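Local structure of alpha-L-rhamnosidase (Klebsiella oxytoca, 4XHC) at residues Y106-C111 with P162-L167; Q112-P117 with R188-Q193; V374-L379 with Q402-A407. The protein hydrolyses terminal alpha-L-rhamnose residues from rhamnosides, as a two-domain glycoside hydrolase of family GH78. All blocks are in the same frame, centred on the assembly; numbering follows the deposited sequence.

Interaction 1: residues Y106-C111 with P162-L167; sequences YLHFLC and PAEIDL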
loop_
_atom_site.group_PDB
_atom_site.type_symbol
_atom_site.label_atom_id
_atom_site.label_comp_id
_atom_site.label_asym_id
_atom_site.label_seq_id
_atom_site.Cartn_x
_atom_site.Cartn_y
_atom_site.Cartn_z
ATOM N N TYR A 106 13.865 -7.848 -4.487
ATOM C CA TYR A 106 12.425 -7.843 -4.623
ATOM C C TYR A 106 11.824 -9.023 -3.881
ATOM O O TYR A 106 12.322 -10.141 -3.993
ATOM C CB TYR A 106 12.084 -7.868 -6.112
ATOM C CG TYR A 106 12.672 -6.673 -6.835
ATOM C CD1 TYR A 106 13.947 -6.728 -7.411
ATOM C CD2 TYR A 106 11.971 -5.464 -6.904
ATOM C CE1 TYR A 106 14.497 -5.625 -8.052
ATOM C CE2 TYR A 106 12.511 -4.359 -7.553
ATOM C CZ TYR A 106 13.770 -4.444 -8.123
ATOM O OH TYR A 106 14.292 -3.343 -8.751
ATOM N N LEU A 107 10.768 -8.763 -3.112
ATOM C CA LEU A 107 10.087 -9.799 -2.320
ATOM C C LEU A 107 9.024 -10.584 -3.124
ATOM O O LEU A 107 8.230 -9.997 -3.862
ATOM C CB LEU A 107 9.432 -9.164 -1.096
ATOM C CG LEU A 107 8.922 -10.121 -0.015
ATOM C CD1 LEU A 107 10.063 -10.800 0.723
ATOM C CD2 LEU A 107 8.039 -9.380 0.979
ATOM N N HIS A 108 9.032 -11.910 -2.970
ATOM C CA HIS A 108 8.058 -12.809 -3.598
ATOM C C HIS A 108 7.503 -13.702 -2.506
ATOM O O HIS A 108 8.273 -14.222 -1.710
ATOM C CB HIS A 108 8.749 -13.656 -4.685
ATOM C CG HIS A 108 7.887 -14.732 -5.287
ATOM N ND1 HIS A 108 8.268 -16.056 -5.321
ATOM C CD2 HIS A 108 6.687 -14.676 -5.911
ATOM C CE1 HIS A 108 7.335 -16.772 -5.922
ATOM N NE2 HIS A 108 6.365 -15.957 -6.292
ATOM N N PHE A 109 6.182 -13.865 -2.439
ATOM C CA PHE A 109 5.583 -14.872 -1.544
ATOM C C PHE A 109 4.248 -15.412 -2.051
ATOM O O PHE A 109 3.579 -14.782 -2.860
ATOM C CB PHE A 109 5.434 -14.335 -0.113
ATOM C CG PHE A 109 4.461 -13.200 0.020
ATOM C CD1 PHE A 109 3.095 -13.440 0.074
ATOM C CD2 PHE A 109 4.911 -11.892 0.102
ATOM C CE1 PHE A 109 2.195 -12.398 0.188
ATOM C CE2 PHE A 109 4.020 -10.845 0.216
ATOM C CZ PHE A 109 2.659 -11.094 0.258
ATOM N N LEU A 110 3.890 -16.603 -1.587
ATOM C CA LEU A 110 2.594 -17.202 -1.878
ATOM C C LEU A 110 1.846 -17.348 -0.576
ATOM O O LEU A 110 2.443 -17.671 0.445
ATOM C CB LEU A 110 2.740 -18.601 -2.500
ATOM C CG LEU A 110 3.526 -18.831 -3.794
ATOM C CD1 LEU A 110 3.220 -20.234 -4.311
ATOM C CD2 LEU A 110 3.202 -17.798 -4.859
ATOM N N CYS A 111 0.536 -17.141 -0.611
ATOM C CA CYS A 111 -0.295 -17.410 0.554
ATOM C C CYS A 111 -1.706 -17.825 0.157
ATOM O O CYS A 111 -2.142 -17.566 -0.959
ATOM C CB CYS A 111 -0.319 -16.198 1.499
ATOM S SG CYS A 111 -1.103 -14.708 0.845
ATOM N N PRO A 162 -6.164 -18.378 -3.396
ATOM C CA PRO A 162 -4.748 -18.124 -3.116
ATOM C C PRO A 162 -4.152 -16.958 -3.914
ATOM O O PRO A 162 -4.709 -16.565 -4.927
ATOM C CB PRO A 162 -4.074 -19.448 -3.527
ATOM C CG PRO A 162 -5.035 -20.114 -4.461
ATOM C CD PRO A 162 -6.389 -19.717 -3.973
ATOM N N ALA A 163 -3.017 -16.442 -3.449
ATOM C CA ALA A 163 -2.385 -15.263 -4.032
ATOM C C ALA A 163 -0.916 -15.500 -4.270
ATOM O O ALA A 163 -0.246 -16.122 -3.448
ATOM C CB ALA A 163 -2.544 -14.079 -3.095
ATOM N N GLU A 164 -0.420 -14.996 -5.398
ATOM C CA GLU A 164 1.010 -14.994 -5.708
ATOM C C GLU A 164 1.441 -13.546 -5.816
ATOM O O GLU A 164 0.970 -12.841 -6.688
ATOM C CB GLU A 164 1.273 -15.736 -7.024
ATOM C CG GLU A 164 2.724 -15.677 -7.509
ATOM C CD GLU A 164 3.170 -16.913 -8.298
ATOM O OE1 GLU A 164 2.316 -17.672 -8.809
ATOM O OE2 GLU A 164 4.398 -17.127 -8.401
ATOM N N ILE A 165 2.320 -13.101 -4.924
ATOM C CA ILE A 165 2.683 -11.683 -4.832
ATOM C C ILE A 165 4.161 -11.409 -5.126
ATOM O O ILE A 165 5.042 -11.994 -4.506
ATOM C CB ILE A 165 2.344 -11.124 -3.434
ATOM C CG1 ILE A 165 0.829 -11.176 -3.187
ATOM C CG2 ILE A 165 2.869 -9.699 -3.277
ATOM C CD1 ILE A 165 -0.011 -10.445 -4.228
ATOM N N ASP A 166 4.411 -10.513 -6.080
ATOM C CA ASP A 166 5.754 -10.017 -6.384
ATOM C C ASP A 166 5.721 -8.507 -6.221
ATOM O O ASP A 166 5.193 -7.804 -7.073
ATOM C CB ASP A 166 6.157 -10.356 -7.821
ATOM C CG ASP A 166 6.490 -11.831 -8.020
ATOM O OD1 ASP A 166 7.603 -12.254 -7.639
ATOM O OD2 ASP A 166 5.652 -12.568 -8.589
ATOM N N LEU A 167 6.267 -8.003 -5.122
ATOM C CA LEU A 167 6.240 -6.563 -4.848
ATOM C C LEU A 167 7.151 -5.793 -5.803
ATOM O O LEU A 167 8.277 -6.216 -6.054
ATOM C CB LEU A 167 6.641 -6.284 -3.397
ATOM C CG LEU A 167 5.647 -6.775 -2.344
ATOM C CD1 LEU A 167 6.177 -6.532 -0.941
ATOM C CD2 LEU A 167 4.302 -6.092 -2.519
HETATM O O HOH W 1 9.812 -6.307 -3.537
#
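Phe109 and Ile165 form a hydrogen-bonded antiparallel pair, Phe109 N to Ile165 O at 3.0 Å and Ile165 N to Phe109 O at 2.9 Å, between strands whose directions differ by 175°. Cys111 and Ala163 repeat the reciprocal pairing two residues on, and Leu167 N gives one more bond to Leu107 O. Within that same pair a water takes the place of the return bond, accepting from Leu107 N and donating to Leu167 O. On the face carrying Phe109, the ring lies beside Ile165 and the two side chains point the same way; Ile165 CB sits over one ring face, 3.9 Å from its centroid and 19° off the normal, a CH-pi contact. The pairing belongs to an antiparallel sheet in the N-terminal region of this GH78 enzyme, with 163-166 as an outer strand, and this apolar face packs on Leu156 and Leu158 of strand 153-158 in the second antiparallel sheet, as in a beta-sandwich. The face with His108 is mixed: His108, Glu164 and Asp166, with Leu110 beside them. His108 NE2 donates to Glu164 OE2 at 3.1 Å, with the acceptor near the imidazole plane but on the anti side of the carboxylate. The Asp166 carboxylate runs alongside the same ring, their planes 5° apart. Glu195 on strand 187-200 takes His108 ND1, so hydrogen bonds at both nitrogens fix the ring's rotation, and two bonded carboxylates, with Asp166 close by, would probably favour a protonated imidazole. Leu110 CD2 lies against Glu164 CG, covering the aliphatic part of that side chain.

Interaction 2: residues Q112-P117 with R188-Q193; sequences QSAGSP and RLQFTQ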
loop_
_atom_site.group_PDB
_atom_site.type_symbol
_atom_site.label_atom_id
_atom_site.label_comp_id
_atom_site.label_asym_id
_atom_site.label_seq_id
_atom_site.Cartn_x
_atom_site.Cartn_y
_atom_site.Cartn_z
ATOM N N GLN A 112 -2.404 -18.458 1.098
ATOM C CA GLN A 112 -3.693 -19.088 0.837
ATOM C C GLN A 112 -4.594 -19.132 2.066
ATOM O O GLN A 112 -4.149 -18.946 3.194
ATOM C CB GLN A 112 -3.472 -20.517 0.338
ATOM C CG GLN A 112 -2.717 -21.393 1.320
ATOM C CD GLN A 112 -2.395 -22.753 0.751
ATOM O OE1 GLN A 112 -1.898 -22.869 -0.362
ATOM N NE2 GLN A 112 -2.673 -23.794 1.520
ATOM N N SER A 113 -5.867 -19.410 1.822
ATOM C CA SER A 113 -6.893 -19.420 2.866
ATOM C C SER A 113 -6.882 -20.728 3.652
ATOM O O SER A 113 -6.436 -21.750 3.148
ATOM C CB SER A 113 -8.272 -19.180 2.224
ATOM O OG SER A 113 -9.320 -19.827 2.924
ATOM N N ALA A 114 -7.357 -20.672 4.896
ATOM C CA ALA A 114 -7.713 -21.874 5.685
ATOM C C ALA A 114 -9.019 -21.626 6.464
ATOM O O ALA A 114 -9.267 -20.508 6.930
ATOM C CB ALA A 114 -6.584 -22.248 6.641
ATOM N N GLY A 115 -9.837 -22.663 6.605
ATOM C CA GLY A 115 -11.086 -22.572 7.363
ATOM C C GLY A 115 -12.278 -22.526 6.430
ATOM O O GLY A 115 -12.408 -23.361 5.558
ATOM N N SER A 116 -13.160 -21.551 6.604
ATOM C CA SER A 116 -14.285 -21.357 5.676
ATOM C C SER A 116 -13.798 -20.722 4.355
ATOM O O SER A 116 -12.617 -20.328 4.234
ATOM C CB SER A 116 -15.384 -20.486 6.322
ATOM O OG SER A 116 -16.089 -21.192 7.334
ATOM N N PRO A 117 -14.699 -20.632 3.353
ATOM C CA PRO A 117 -14.336 -19.889 2.146
ATOM C C PRO A 117 -14.104 -18.429 2.498
ATOM O O PRO A 117 -14.944 -17.844 3.181
ATOM C CB PRO A 117 -15.573 -20.033 1.251
ATOM C CG PRO A 117 -16.307 -21.230 1.774
ATOM C CD PRO A 117 -16.026 -21.273 3.240
ATOM N N ARG A 188 -8.569 -18.012 8.146
ATOM C CA ARG A 188 -7.201 -17.713 8.545
ATOM C C ARG A 188 -6.279 -17.717 7.336
ATOM O O ARG A 188 -6.583 -18.321 6.313
ATOM C CB ARG A 188 -6.723 -18.740 9.565
ATOM C CG ARG A 188 -7.454 -18.650 10.893
ATOM C CD ARG A 188 -7.239 -19.888 11.742
ATOM N NE ARG A 188 -7.658 -21.114 11.056
ATOM C CZ ARG A 188 -8.923 -21.517 10.890
ATOM N NH1 ARG A 188 -9.942 -20.796 11.346
ATOM N NH2 ARG A 188 -9.176 -22.652 10.251
ATOM N N LEU A 189 -5.147 -17.046 7.476
ATOM C CA LEU A 189 -4.187 -16.901 6.401
ATOM C C LEU A 189 -2.970 -17.798 6.647
ATOM O O LEU A 189 -2.550 -17.993 7.787
ATOM C CB LEU A 189 -3.762 -15.441 6.300
ATOM C CG LEU A 189 -3.075 -15.072 4.991
ATOM C CD1 LEU A 189 -4.041 -15.149 3.818
ATOM C CD2 LEU A 189 -2.468 -13.689 5.094
ATOM N N GLN A 190 -2.394 -18.320 5.569
ATOM C CA GLN A 190 -1.335 -19.324 5.650
ATOM C C GLN A 190 -0.325 -19.099 4.529
ATOM O O GLN A 190 -0.673 -19.221 3.363
ATOM C CB GLN A 190 -1.976 -20.707 5.531
ATOM C CG GLN A 190 -1.033 -21.893 5.584
ATOM C CD GLN A 190 -1.784 -23.221 5.663
ATOM O OE1 GLN A 190 -2.914 -23.368 5.167
ATOM N NE2 GLN A 190 -1.153 -24.201 6.285
ATOM N N PHE A 191 0.915 -18.768 4.883
ATOM C CA PHE A 191 1.974 -18.553 3.894
ATOM C C PHE A 191 2.612 -19.881 3.529
ATOM O O PHE A 191 2.834 -20.711 4.399
ATOM C CB PHE A 191 3.034 -17.622 4.455
ATOM C CG PHE A 191 2.544 -16.224 4.667
ATOM C CD1 PHE A 191 1.874 -15.881 5.821
ATOM C CD2 PHE A 191 2.729 -15.260 3.694
ATOM C CE1 PHE A 191 1.407 -14.595 6.007
ATOM C CE2 PHE A 191 2.272 -13.970 3.874
ATOM C CZ PHE A 191 1.609 -13.639 5.034
ATOM N N THR A 192 2.883 -20.099 2.245
ATOM C CA THR A 192 3.496 -21.361 1.800
ATOM C C THR A 192 4.904 -21.181 1.222
ATOM O O THR A 192 5.628 -22.161 1.067
ATOM C CB THR A 192 2.614 -22.120 0.773
ATOM O OG1 THR A 192 2.608 -21.434 -0.487
ATOM C CG2 THR A 192 1.179 -22.270 1.280
ATOM N N GLN A 193 5.298 -19.953 0.894
ATOM C CA GLN A 193 6.636 -19.717 0.372
ATOM C C GLN A 193 6.990 -18.260 0.494
ATOM O O GLN A 193 6.154 -17.407 0.243
ATOM C CB GLN A 193 6.731 -20.135 -1.091
ATOM C CG GLN A 193 7.953 -19.585 -1.813
ATOM C CD GLN A 193 8.150 -20.197 -3.189
ATOM O OE1 GLN A 193 7.226 -20.792 -3.775
ATOM N NE2 GLN A 193 9.361 -20.049 -3.725
#
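This contact belongs to an antiparallel beta-sheet of the N-terminal region, where the end of strand 106-115 pairs with the early part of strand 187-200. Two hydrogen-bonded pairs define the register. Ala114 and Arg188 exchange bonds in both directions, each 2.9 Å between N and O. Gln112 N donates to Gln190 O at 3.0 Å, while the return bond from Gln190 N to Gln112 O is weak. The segment axes diverge from antiparallel, with 134° between their directions. Gln112, Ala114, Arg188 and Gln190 share one face. Gln112 and Gln190 run alongside each other, but their amide planes stand 89° apart and Gln112 NE2 lies 3.7 Å from Gln190 OE1, so they pack without a bond. Thr192 CG2 meets the Gln112 amide from across, 3.5 Å from OE1. The Arg188 chain bends at chi3 (-57°), which turns its guanidinium back over the partner strand: Ala114 O lies over one face, toward the rim, and NH2 comes within 3.5 Å of Gly115 CA. Its charge is met by Glu88, in a salt bridge at NE. Just beyond the strand, Ser116 OG is hydrogen-bonded to Asp298 of the second subunit, which puts this loop at the contact between the two chains. Strand 187-200 lies between 106-115 and 51-55 in the sheet, while Leu189 also bonds through its backbone to Leu89 in a loop.

Interaction 3: residues V374-L379 with Q402-A407; sequences VLIYCL and QQLKSA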
loop_
_atom_site.group_PDB
_atom_site.type_symbol
_atom_site.label_atom_id
_atom_site.label_comp_id
_atom_site.label_asym_id
_atom_site.label_seq_id
_atom_site.Cartn_x
_atom_site.Cartn_y
_atom_site.Cartn_z
ATOM N N VAL A 374 42.247 19.454 1.173
ATOM C CA VAL A 374 41.646 18.776 0.035
ATOM C C VAL A 374 42.067 19.464 -1.262
ATOM O O VAL A 374 42.352 18.806 -2.257
ATOM C CB VAL A 374 40.112 18.696 0.168
ATOM C CG1 VAL A 374 39.471 18.239 -1.137
ATOM C CG2 VAL A 374 39.737 17.741 1.297
ATOM N N LEU A 375 42.124 20.785 -1.237
ATOM C CA LEU A 375 42.543 21.547 -2.399
ATOM C C LEU A 375 43.967 21.184 -2.806
ATOM O O LEU A 375 44.241 20.928 -3.977
ATOM C CB LEU A 375 42.446 23.050 -2.105
ATOM C CG LEU A 375 42.910 23.988 -3.217
ATOM C CD1 LEU A 375 42.158 23.694 -4.506
ATOM C CD2 LEU A 375 42.715 25.430 -2.788
ATOM N N ILE A 376 44.869 21.168 -1.832
ATOM C CA ILE A 376 46.276 20.855 -2.085
ATOM C C ILE A 376 46.448 19.408 -2.555
ATOM O O ILE A 376 47.267 19.122 -3.421
ATOM C CB ILE A 376 47.129 21.097 -0.824
ATOM C CG1 ILE A 376 47.166 22.591 -0.499
ATOM C CG2 ILE A 376 48.545 20.563 -1.015
ATOM C CD1 ILE A 376 47.708 22.908 0.877
ATOM N N TYR A 377 45.672 18.503 -1.971
ATOM C CA TYR A 377 45.694 17.093 -2.354
ATOM C C TYR A 377 45.287 16.910 -3.814
ATOM O O TYR A 377 45.935 16.169 -4.559
ATOM C CB TYR A 377 44.751 16.286 -1.442
ATOM C CG TYR A 377 44.758 14.797 -1.697
ATOM C CD1 TYR A 377 43.884 14.232 -2.609
ATOM C CD2 TYR A 377 45.637 13.955 -1.017
ATOM C CE1 TYR A 377 43.892 12.870 -2.851
ATOM C CE2 TYR A 377 45.650 12.595 -1.247
ATOM C CZ TYR A 377 44.775 12.060 -2.166
ATOM O OH TYR A 377 44.766 10.713 -2.418
ATOM N N CYS A 378 44.216 17.595 -4.216
ATOM C CA CYS A 378 43.653 17.429 -5.558
ATOM C C CYS A 378 44.409 18.240 -6.623
ATOM O O CYS A 378 44.542 17.812 -7.771
ATOM C CB CYS A 378 42.148 17.730 -5.546
ATOM S SG CYS A 378 41.160 16.475 -4.659
ATOM N N LEU A 379 44.954 19.382 -6.236
ATOM C CA LEU A 379 45.849 20.120 -7.129
ATOM C C LEU A 379 47.051 19.266 -7.533
ATOM O O LEU A 379 47.436 19.242 -8.691
ATOM C CB LEU A 379 46.324 21.403 -6.468
ATOM C CG LEU A 379 47.132 22.332 -7.356
ATOM C CD1 LEU A 379 46.356 22.714 -8.599
ATOM C CD2 LEU A 379 47.516 23.575 -6.577
ATOM N N GLN A 402 52.877 25.322 -4.218
ATOM C CA GLN A 402 53.821 25.825 -3.239
ATOM C C GLN A 402 53.229 26.956 -2.396
ATOM O O GLN A 402 53.429 26.991 -1.182
ATOM C CB GLN A 402 55.119 26.302 -3.919
ATOM C CG GLN A 402 56.332 26.272 -3.002
ATOM C CD GLN A 402 56.294 25.085 -2.036
ATOM O OE1 GLN A 402 55.941 25.235 -0.854
ATOM N NE2 GLN A 402 56.605 23.894 -2.542
ATOM N N GLN A 403 52.527 27.887 -3.046
ATOM C CA GLN A 403 51.875 28.995 -2.338
ATOM C C GLN A 403 50.900 28.474 -1.312
ATOM O O GLN A 403 50.924 28.911 -0.167
ATOM C CB GLN A 403 51.180 29.933 -3.320
ATOM C CG GLN A 403 52.173 30.777 -4.101
ATOM C CD GLN A 403 51.524 31.508 -5.251
ATOM O OE1 GLN A 403 50.339 31.856 -5.180
ATOM N NE2 GLN A 403 52.290 31.748 -6.315
ATOM N N LEU A 404 50.073 27.510 -1.713
ATOM C CA LEU A 404 49.036 26.963 -0.833
ATOM C C LEU A 404 49.629 26.226 0.367
ATOM O O LEU A 404 49.166 26.406 1.492
ATOM C CB LEU A 404 48.105 26.022 -1.602
ATOM C CG LEU A 404 47.289 26.606 -2.755
ATOM C CD1 LEU A 404 46.428 25.524 -3.389
ATOM C CD2 LEU A 404 46.421 27.765 -2.290
ATOM N N LYS A 405 50.637 25.393 0.130
ATOM C CA LYS A 405 51.323 24.725 1.232
ATOM C C LYS A 405 51.953 25.725 2.211
ATOM O O LYS A 405 51.804 25.570 3.422
ATOM C CB LYS A 405 52.403 23.785 0.717
ATOM C CG LYS A 405 51.864 22.574 0.001
ATOM C CD LYS A 405 52.938 21.525 -0.191
ATOM C CE LYS A 405 52.380 20.366 -0.985
ATOM N NZ LYS A 405 53.304 19.210 -1.037
ATOM N N SER A 406 52.661 26.732 1.692
ATOM C CA SER A 406 53.238 27.781 2.544
ATOM C C SER A 406 52.177 28.532 3.339
ATOM O O SER A 406 52.341 28.768 4.539
ATOM C CB SER A 406 54.032 28.792 1.724
ATOM O OG SER A 406 55.186 28.176 1.208
ATOM N N ALA A 407 51.098 28.912 2.671
ATOM C CA ALA A 407 50.023 29.630 3.322
ATOM C C ALA A 407 49.389 28.778 4.433
ATOM O O ALA A 407 49.002 29.301 5.481
ATOM C CB ALA A 407 48.986 30.047 2.301
#
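Ile376 and Leu404 mark the nearest approach of two helical segments, their CA atoms 6.8 Å apart; the axes come within 10.1 Å and run roughly antiparallel, at 153°. Leu404 supplies most of the contact. Its CB packs on Ile376 CG1 at 3.7 Å, the two side chains sliding past one another in opposite directions. Its CD1 methyl reaches farther, meeting Leu375 CD2 at 3.8 Å and Leu379 CD2 at 3.9 Å. Leu404 crosses both of these leucines, one helical turn apart, at about a right angle, so a single methyl touches two successive turns of helix 368-389. On the other branch of Ile376, CG2 touches Lys405 CE at 3.8 Å. With CG anti to the carbonyl carbon (chi1 -69°) and the rest of the chain extended, Lys405 lays its methylenes against the isoleucine and carries NZ on to Glu440 O. These consecutive helices form an antiparallel hairpin consistent with the (alpha/alpha)6 barrel of six-hairpin glycosidases. Between the segments the closest contact of each pair is carbon to carbon, implying apolar packing; just outside them, Gln372 NE2 of helix 368-389 bonds to Leu404 O, a polar tie between the helices.

Interactions 1 and 2 share strand 106-115: its first half is described against 163-166 and its second half against 187-200, which also runs on along the first half. Their centres are 14 Å apart, and they touch where Leu110 probably bonds through its backbone to Thr192 and Gln193. The segments alternate along the chain; in the sheet, strand 106-115 lies between 187-200 and 163-166, both later in sequence. Interaction 3 follows both in the chain and lies on the opposite side of the chain's centre, its own centre about 57 Å from that of interaction 1 and 68 Å from that of interaction 2. This separation of sheet and helical regions is consistent with the enzyme's two-domain build.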